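PDB 2PT5: shikimate kinase from Aquifex aeolicus, which probably catalyses the ATP-dependent, magnesium-requiring phosphorylation of the 3-hydroxyl of shikimate, the fifth step of chorismate biosynthesis. Local coordinates for residues 121-124 against 125-129; 128-131 against 132-136; 147-150 against 151-154. One frame throughout, in Å; residues are numbered along the deposited sequence.

How the contacts relate
The three contacts are local, each within a single run of chain in the carboxy-terminal part of a P-loop kinase fold; contacts 1 and 2 overlap, and contact 3 follows them. Contact 1 is the turn that leads into helix 127-137, and contact 2 continues along that same helix; they share Asn128 and Leu129, and their centres are 11 Å apart. After the helix the chain forms strand 142-145, an outermost strand of the five-stranded parallel sheet, and then reaches contact 3, the start of helix 150-162. Contact 3 is separate, its nearest atoms about 10 Å from contact 2 and about 17 Å from contact 1. Contact 2 holds Arg133, a predicted shikimate-binding residue, whereas contact 3 packs beside the helix that follows the P-loop.

Contact 1: 121-124 against 125-129; sequences RPLD and EIKNL
Leu123 O receives two backbone N-H groups as the chain turns toward helix 127-137. Ile126 N reaches it at 3.1 Å in a fairly straight bond (162°), approaching from well above the carbonyl plane, whereas Lys127 N, at 3.0 Å, lies nearly in line with the C=O bond although its own N-H is more bent, at 135°. One residue earlier, Pro122 O takes a weak bond from Glu125 N at 3.3 Å. The three bonds use the N-H groups of Glu125, of Ile126 at the N-cap, and of Lys127, the first residue of the helix. Residues 121-124 belong to the loop between helices 103-109 and 127-137, and Leu123 and Ile126 lean on Phe103 and Leu107 of the former helix.

Side chains follow the same turn. The bend of Glu125 at chi2 (83°) brings its carboxylate back alongside the Pro122 ring, OE1 lying 3.9 Å from Pro122 CG. The guanidinium of Arg121 has Pro122 CD over one face, near its rim; its NH2 is 4.6 Å from Glu125 OE1, but that oxygen stands well out of the guanidinium plane, so charge alone links the two. Arg121 also has a long, weak ion pair with Asp112. Lys127, bent at its last two torsions, crosses Leu123 obliquely and sets its CE 4.0 Å from Leu123 CD2.

Contact 2: 128-131 against 132-136; sequences NLFE and ERRKI
Glu132 N to Asn128 O (2.8 Å), Arg133 N to Leu129 O (2.8 Å, 168°) and Arg134 N to Phe130 O (3.0 Å) are the main-chain bonds of the i to i+4 kind that join the segments; a fourth, Lys135 N to Glu131 O, is weak. Within 132-136, Lys135 NZ and Glu132 OE2 form a salt bridge of 2.7 Å, the ammonium on the syn side but somewhat out of the carboxylate plane. Where Asn128 crosses Glu132, OD1 of the amide touches Glu132 CG at 3.4 Å.

Extended from CG to NE, Arg133 runs alongside Leu129, whose CD1 lies 4.0 Å from Arg133 NE while CD2 covers one face of the guanidinium. Arg133 is a predicted shikimate-binding residue near Gly78 and Arg56, which share that predicted role. A leucine in its place would probably deprive the predicted shikimate pocket of a positive charge and leave Leu129 without the flat group it covers.

Phe130 and Arg134 also point the same way, ring and guanidinium planes only 9° apart, with Arg134 CD 3.9 Å from Phe130 CZ. Arg134 continues to a salt bridge with Asp100, at the end of strand 95-100; Phe130 stacks on Phe8 and meets Phe103 of helix 103-109 edge-to-face, while Ile136 packs against helix 84-91.

Contact 3: 147-150 against 151-154; sequences EKPP and EEVV
Pro149 O, at the N-cap position of helix 150-162, lies at the tight centre of this turn. It accepts Val153 N at 3.2 Å, end-on to the carbonyl, and a weak, bent bond from Glu152 N at 2.9 Å. Pro150 O takes Val154 N in the next helical bond, 3.0 Å long. Around these carbonyls the valines pack closely: Val153 CG2 is 3.5 Å from Pro149 O, and Val154 CG2 lies 3.3 Å from Pro150 O. Both valines are buried, and with Pro150 they pack on helix 13-24 through Thr15, Val16 and Leu19. With CG between its backbone N and carbonyl carbon (chi1 52°) and a second bend at chi2, Glu151 brings its carboxylate back over the prolines, OE1 3.2 Å from Pro149 CB.

The side of Lys148 and Glu152 is looser. They meet only through aliphatic carbon, CB to CB at 4.0 Å; Glu152 pairs instead with Lys155, and the extended Lys148 has a weak, long ion pair with Glu156.

Pro150, in the first turn, has no N-H to satisfy where no preceding turn offers a carbonyl; Pro149 before it is the N-cap. Here the helix opens after the edge strand 142-145, against the helix that carries the predicted ATP-binding Thr15 of the P-loop.

Contact 1: 121-124 against 125-129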
loop_
_atom_site.group_PDB
_atom_site.type_symbol
_atom_site.label_atom_id
_atom_site.label_comp_id
_atom_site.label_asym_id
_atom_site.label_seq_id
_atom_site.Cartn_x
_atom_site.Cartn_y
_atom_site.Cartn_z
ATOM N N ARG A 121 5.208 21.664 -2.144
ATOM C CA ARG A 121 4.793 21.604 -3.544
ATOM C C ARG A 121 3.456 22.360 -3.687
ATOM O O ARG A 121 2.718 22.521 -2.720
ATOM C CB ARG A 121 4.601 20.147 -3.982
ATOM C CG ARG A 121 5.857 19.280 -3.913
ATOM C CD ARG A 121 6.961 19.836 -4.806
ATOM N NE ARG A 121 6.506 20.007 -6.187
ATOM C CZ ARG A 121 7.020 20.885 -7.042
ATOM N NH1 ARG A 121 8.013 21.681 -6.664
ATOM N NH2 ARG A 121 6.525 20.988 -8.274
ATOM N N PRO A 122 3.133 22.838 -4.898
ATOM C CA PRO A 122 1.862 23.552 -5.047
ATOM C C PRO A 122 0.726 22.600 -4.666
ATOM O O PRO A 122 0.783 21.422 -4.983
ATOM C CB PRO A 122 1.847 23.918 -6.527
ATOM C CG PRO A 122 3.315 24.065 -6.848
ATOM C CD PRO A 122 3.899 22.857 -6.157
ATOM N N LEU A 123 -0.284 23.120 -3.978
ATOM C CA LEU A 123 -1.422 22.325 -3.524
ATOM C C LEU A 123 -2.229 21.604 -4.613
ATOM O O LEU A 123 -2.537 20.418 -4.481
ATOM C CB LEU A 123 -2.379 23.209 -2.717
ATOM C CG LEU A 123 -3.700 22.567 -2.274
ATOM C CD1 LEU A 123 -3.439 21.559 -1.153
ATOM C CD2 LEU A 123 -4.657 23.653 -1.791
ATOM N N ASP A 124 -2.586 22.329 -5.670
ATOM C CA ASP A 124 -3.390 21.772 -6.757
ATOM C C ASP A 124 -2.691 20.630 -7.487
ATOM O O ASP A 124 -3.326 19.815 -8.154
ATOM C CB ASP A 124 -3.751 22.885 -7.740
ATOM C CG ASP A 124 -4.441 24.056 -7.054
ATOM O OD1 ASP A 124 -5.549 23.861 -6.506
ATOM O OD2 ASP A 124 -3.869 25.169 -7.050
ATOM N N GLU A 125 -1.374 20.573 -7.333
ATOM C CA GLU A 125 -0.558 19.542 -7.954
ATOM C C GLU A 125 -0.877 18.149 -7.389
ATOM O O GLU A 125 -0.666 17.145 -8.070
ATOM C CB GLU A 125 0.922 19.854 -7.712
ATOM C CG GLU A 125 1.872 19.402 -8.817
ATOM C CD GLU A 125 1.949 20.401 -9.957
ATOM O OE1 GLU A 125 2.221 21.586 -9.673
ATOM O OE2 GLU A 125 1.746 20.010 -11.129
ATOM N N ILE A 126 -1.390 18.090 -6.156
ATOM C CA ILE A 126 -1.676 16.805 -5.505
ATOM C C ILE A 126 -2.991 16.661 -4.723
ATOM O O ILE A 126 -3.267 15.586 -4.187
ATOM C CB ILE A 126 -0.549 16.441 -4.516
ATOM C CG1 ILE A 126 -0.569 17.423 -3.345
ATOM C CG2 ILE A 126 0.805 16.463 -5.221
ATOM C CD1 ILE A 126 0.626 17.334 -2.422
ATOM N N LYS A 127 -3.800 17.714 -4.636
ATOM C CA LYS A 127 -5.050 17.598 -3.872
ATOM C C LYS A 127 -6.065 16.661 -4.525
ATOM O O LYS A 127 -6.699 15.852 -3.853
ATOM C CB LYS A 127 -5.689 18.979 -3.658
ATOM C CG LYS A 127 -6.926 18.941 -2.778
ATOM C CD LYS A 127 -7.303 20.330 -2.247
ATOM C CE LYS A 127 -7.534 21.349 -3.375
ATOM N NZ LYS A 127 -8.704 21.010 -4.241
ATOM N N ASN A 128 -6.209 16.770 -5.838
ATOM C CA ASN A 128 -7.158 15.935 -6.566
ATOM C C ASN A 128 -6.746 14.459 -6.554
ATOM O O ASN A 128 -7.588 13.563 -6.407
ATOM C CB ASN A 128 -7.280 16.441 -8.011
ATOM C CG ASN A 128 -8.406 15.766 -8.781
ATOM O OD1 ASN A 128 -8.243 14.674 -9.324
ATOM N ND2 ASN A 128 -9.563 16.416 -8.820
ATOM N N LEU A 129 -5.448 14.208 -6.692
ATOM C CA LEU A 129 -4.952 12.842 -6.703
ATOM C C LEU A 129 -5.180 12.205 -5.331
ATOM O O LEU A 129 -5.603 11.049 -5.230
ATOM C CB LEU A 129 -3.463 12.824 -7.085
ATOM C CG LEU A 129 -2.878 11.479 -7.536
ATOM C CD1 LEU A 129 -3.739 10.885 -8.649
ATOM C CD2 LEU A 129 -1.449 11.676 -8.024
#

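Contact 2: 128-131 against 132-136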
loop_
_atom_site.group_PDB
_atom_site.type_symbol
_atom_site.label_atom_id
_atom_site.label_comp_id
_atom_site.label_asym_id
_atom_site.label_seq_id
_atom_site.Cartn_x
_atom_site.Cartn_y
_atom_site.Cartn_z
ATOM N N ASN A 128 -6.209 16.770 -5.838
ATOM C CA ASN A 128 -7.158 15.935 -6.566
ATOM C C ASN A 128 -6.746 14.459 -6.554
ATOM O O ASN A 128 -7.588 13.563 -6.407
ATOM C CB ASN A 128 -7.280 16.441 -8.011
ATOM C CG ASN A 128 -8.406 15.766 -8.781
ATOM O OD1 ASN A 128 -8.243 14.674 -9.324
ATOM N ND2 ASN A 128 -9.563 16.416 -8.820
ATOM N N LEU A 129 -5.448 14.208 -6.692
ATOM C CA LEU A 129 -4.952 12.842 -6.703
ATOM C C LEU A 129 -5.180 12.205 -5.331
ATOM O O LEU A 129 -5.603 11.049 -5.230
ATOM C CB LEU A 129 -3.463 12.824 -7.085
ATOM C CG LEU A 129 -2.878 11.479 -7.536
ATOM C CD1 LEU A 129 -3.739 10.885 -8.649
ATOM C CD2 LEU A 129 -1.449 11.676 -8.024
ATOM N N PHE A 130 -4.912 12.962 -4.274
ATOM C CA PHE A 130 -5.123 12.461 -2.922
ATOM C C PHE A 130 -6.600 12.134 -2.720
ATOM O O PHE A 130 -6.942 11.067 -2.213
ATOM C CB PHE A 130 -4.679 13.496 -1.884
ATOM C CG PHE A 130 -5.160 13.197 -0.490
ATOM C CD1 PHE A 130 -6.468 13.482 -0.114
ATOM C CD2 PHE A 130 -4.314 12.602 0.440
ATOM C CE1 PHE A 130 -6.933 13.181 1.169
ATOM C CE2 PHE A 130 -4.771 12.295 1.724
ATOM C CZ PHE A 130 -6.082 12.585 2.088
ATOM N N GLU A 131 -7.474 13.067 -3.093
ATOM C CA GLU A 131 -8.916 12.848 -2.951
ATOM C C GLU A 131 -9.381 11.655 -3.788
ATOM O O GLU A 131 -10.161 10.827 -3.314
ATOM C CB GLU A 131 -9.693 14.100 -3.395
ATOM C CG GLU A 131 -9.331 15.353 -2.614
ATOM C CD GLU A 131 -10.030 16.604 -3.129
ATOM O OE1 GLU A 131 -10.079 16.808 -4.358
ATOM O OE2 GLU A 131 -10.518 17.394 -2.302
ATOM N N GLU A 132 -8.909 11.560 -5.032
ATOM C CA GLU A 132 -9.346 10.459 -5.898
ATOM C C GLU A 132 -8.798 9.090 -5.516
ATOM O O GLU A 132 -9.533 8.102 -5.537
ATOM C CB GLU A 132 -9.015 10.758 -7.370
ATOM C CG GLU A 132 -9.810 11.931 -7.959
ATOM C CD GLU A 132 -11.307 11.789 -7.738
ATOM O OE1 GLU A 132 -11.853 10.692 -7.996
ATOM O OE2 GLU A 132 -11.941 12.774 -7.306
ATOM N N ARG A 133 -7.516 9.012 -5.176
ATOM C CA ARG A 133 -6.959 7.728 -4.779
ATOM C C ARG A 133 -7.648 7.268 -3.490
ATOM O O ARG A 133 -7.959 6.088 -3.337
ATOM C CB ARG A 133 -5.432 7.815 -4.570
ATOM C CG ARG A 133 -4.619 7.948 -5.868
ATOM C CD ARG A 133 -3.109 7.764 -5.639
ATOM N NE ARG A 133 -2.404 7.505 -6.897
ATOM C CZ ARG A 133 -1.095 7.281 -7.006
ATOM N NH1 ARG A 133 -0.316 7.279 -5.935
ATOM N NH2 ARG A 133 -0.562 7.057 -8.189
ATOM N N ARG A 134 -7.905 8.203 -2.572
ATOM C CA ARG A 134 -8.551 7.856 -1.305
ATOM C C ARG A 134 -9.944 7.236 -1.502
ATOM O O ARG A 134 -10.395 6.422 -0.693
ATOM C CB ARG A 134 -8.649 9.095 -0.400
ATOM C CG ARG A 134 -9.179 8.792 0.993
ATOM C CD ARG A 134 -8.845 9.893 2.009
ATOM N NE ARG A 134 -9.317 9.527 3.342
ATOM C CZ ARG A 134 -10.590 9.582 3.742
ATOM N NH1 ARG A 134 -11.543 10.009 2.916
ATOM N NH2 ARG A 134 -10.927 9.164 4.958
ATOM N N LYS A 135 -10.624 7.625 -2.574
ATOM C CA LYS A 135 -11.952 7.094 -2.880
ATOM C C LYS A 135 -11.825 5.609 -3.220
ATOM O O LYS A 135 -12.704 4.803 -2.902
ATOM C CB LYS A 135 -12.570 7.846 -4.068
ATOM C CG LYS A 135 -13.072 9.242 -3.726
ATOM C CD LYS A 135 -13.567 10.000 -4.969
ATOM C CE LYS A 135 -13.960 11.431 -4.613
ATOM N NZ LYS A 135 -14.140 12.317 -5.811
ATOM N N ILE A 136 -10.728 5.253 -3.875
ATOM C CA ILE A 136 -10.499 3.864 -4.231
ATOM C C ILE A 136 -10.072 3.112 -2.961
ATOM O O ILE A 136 -10.613 2.055 -2.647
ATOM C CB ILE A 136 -9.403 3.737 -5.309
ATOM C CG1 ILE A 136 -9.773 4.584 -6.539
ATOM C CG2 ILE A 136 -9.220 2.274 -5.691
ATOM C CD1 ILE A 136 -11.117 4.228 -7.168
#

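Contact 3: 147-150 against 151-154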
loop_
_atom_site.group_PDB
_atom_site.type_symbol
_atom_site.label_atom_id
_atom_site.label_comp_id
_atom_site.label_asym_id
_atom_site.label_seq_id
_atom_site.Cartn_x
_atom_site.Cartn_y
_atom_site.Cartn_z
ATOM N N GLU A 147 -3.219 7.315 11.663
ATOM C CA GLU A 147 -2.570 8.479 12.239
ATOM C C GLU A 147 -1.862 8.044 13.517
ATOM O O GLU A 147 -0.886 8.658 13.937
ATOM C CB GLU A 147 -3.604 9.579 12.534
ATOM C CG GLU A 147 -3.063 10.731 13.379
ATOM C CD GLU A 147 -3.820 12.031 13.173
ATOM O OE1 GLU A 147 -5.039 11.980 12.891
ATOM O OE2 GLU A 147 -3.196 13.105 13.306
ATOM N N LYS A 148 -2.351 6.959 14.104
ATOM C CA LYS A 148 -1.799 6.409 15.339
ATOM C C LYS A 148 -0.467 5.676 15.150
ATOM O O LYS A 148 -0.081 5.335 14.030
ATOM C CB LYS A 148 -2.834 5.470 15.964
ATOM C CG LYS A 148 -4.119 6.198 16.332
ATOM C CD LYS A 148 -5.300 5.266 16.529
ATOM C CE LYS A 148 -6.572 6.066 16.785
ATOM N NZ LYS A 148 -7.788 5.210 16.854
ATOM N N PRO A 149 0.264 5.441 16.250
ATOM C CA PRO A 149 1.551 4.739 16.163
ATOM C C PRO A 149 1.330 3.358 15.535
ATOM O O PRO A 149 0.270 2.747 15.698
ATOM C CB PRO A 149 1.994 4.651 17.626
ATOM C CG PRO A 149 1.396 5.884 18.224
ATOM C CD PRO A 149 0.001 5.869 17.633
ATOM N N PRO A 150 2.329 2.852 14.810
ATOM C CA PRO A 150 2.234 1.545 14.151
ATOM C C PRO A 150 1.673 0.402 15.003
ATOM O O PRO A 150 0.832 -0.365 14.534
ATOM C CB PRO A 150 3.666 1.292 13.699
ATOM C CG PRO A 150 4.145 2.680 13.381
ATOM C CD PRO A 150 3.647 3.463 14.577
ATOM N N GLU A 151 2.126 0.291 16.250
ATOM C CA GLU A 151 1.659 -0.783 17.124
ATOM C C GLU A 151 0.172 -0.681 17.417
ATOM O O GLU A 151 -0.501 -1.697 17.581
ATOM C CB GLU A 151 2.443 -0.804 18.443
ATOM C CG GLU A 151 2.501 0.527 19.186
ATOM C CD GLU A 151 3.563 1.463 18.631
ATOM O OE1 GLU A 151 3.768 2.550 19.220
ATOM O OE2 GLU A 151 4.195 1.110 17.610
ATOM N N GLU A 152 -0.340 0.543 17.487
ATOM C CA GLU A 152 -1.757 0.741 17.751
ATOM C C GLU A 152 -2.590 0.355 16.536
ATOM O O GLU A 152 -3.692 -0.169 16.670
ATOM C CB GLU A 152 -2.027 2.196 18.140
ATOM C CG GLU A 152 -1.593 2.504 19.554
ATOM C CD GLU A 152 -2.126 1.478 20.534
ATOM O OE1 GLU A 152 -3.360 1.267 20.555
ATOM O OE2 GLU A 152 -1.315 0.881 21.274
ATOM N N VAL A 153 -2.054 0.615 15.350
ATOM C CA VAL A 153 -2.754 0.269 14.118
ATOM C C VAL A 153 -2.814 -1.252 13.991
ATOM O O VAL A 153 -3.804 -1.800 13.514
ATOM C CB VAL A 153 -2.038 0.866 12.886
ATOM C CG1 VAL A 153 -2.742 0.435 11.606
ATOM C CG2 VAL A 153 -1.996 2.388 13.006
ATOM N N VAL A 154 -1.753 -1.932 14.425
ATOM C CA VAL A 154 -1.710 -3.394 14.373
ATOM C C VAL A 154 -2.817 -3.975 15.254
ATOM O O VAL A 154 -3.517 -4.900 14.847
ATOM C CB VAL A 154 -0.328 -3.951 14.838
ATOM C CG1 VAL A 154 -0.391 -5.460 15.008
ATOM C CG2 VAL A 154 0.741 -3.606 13.810
#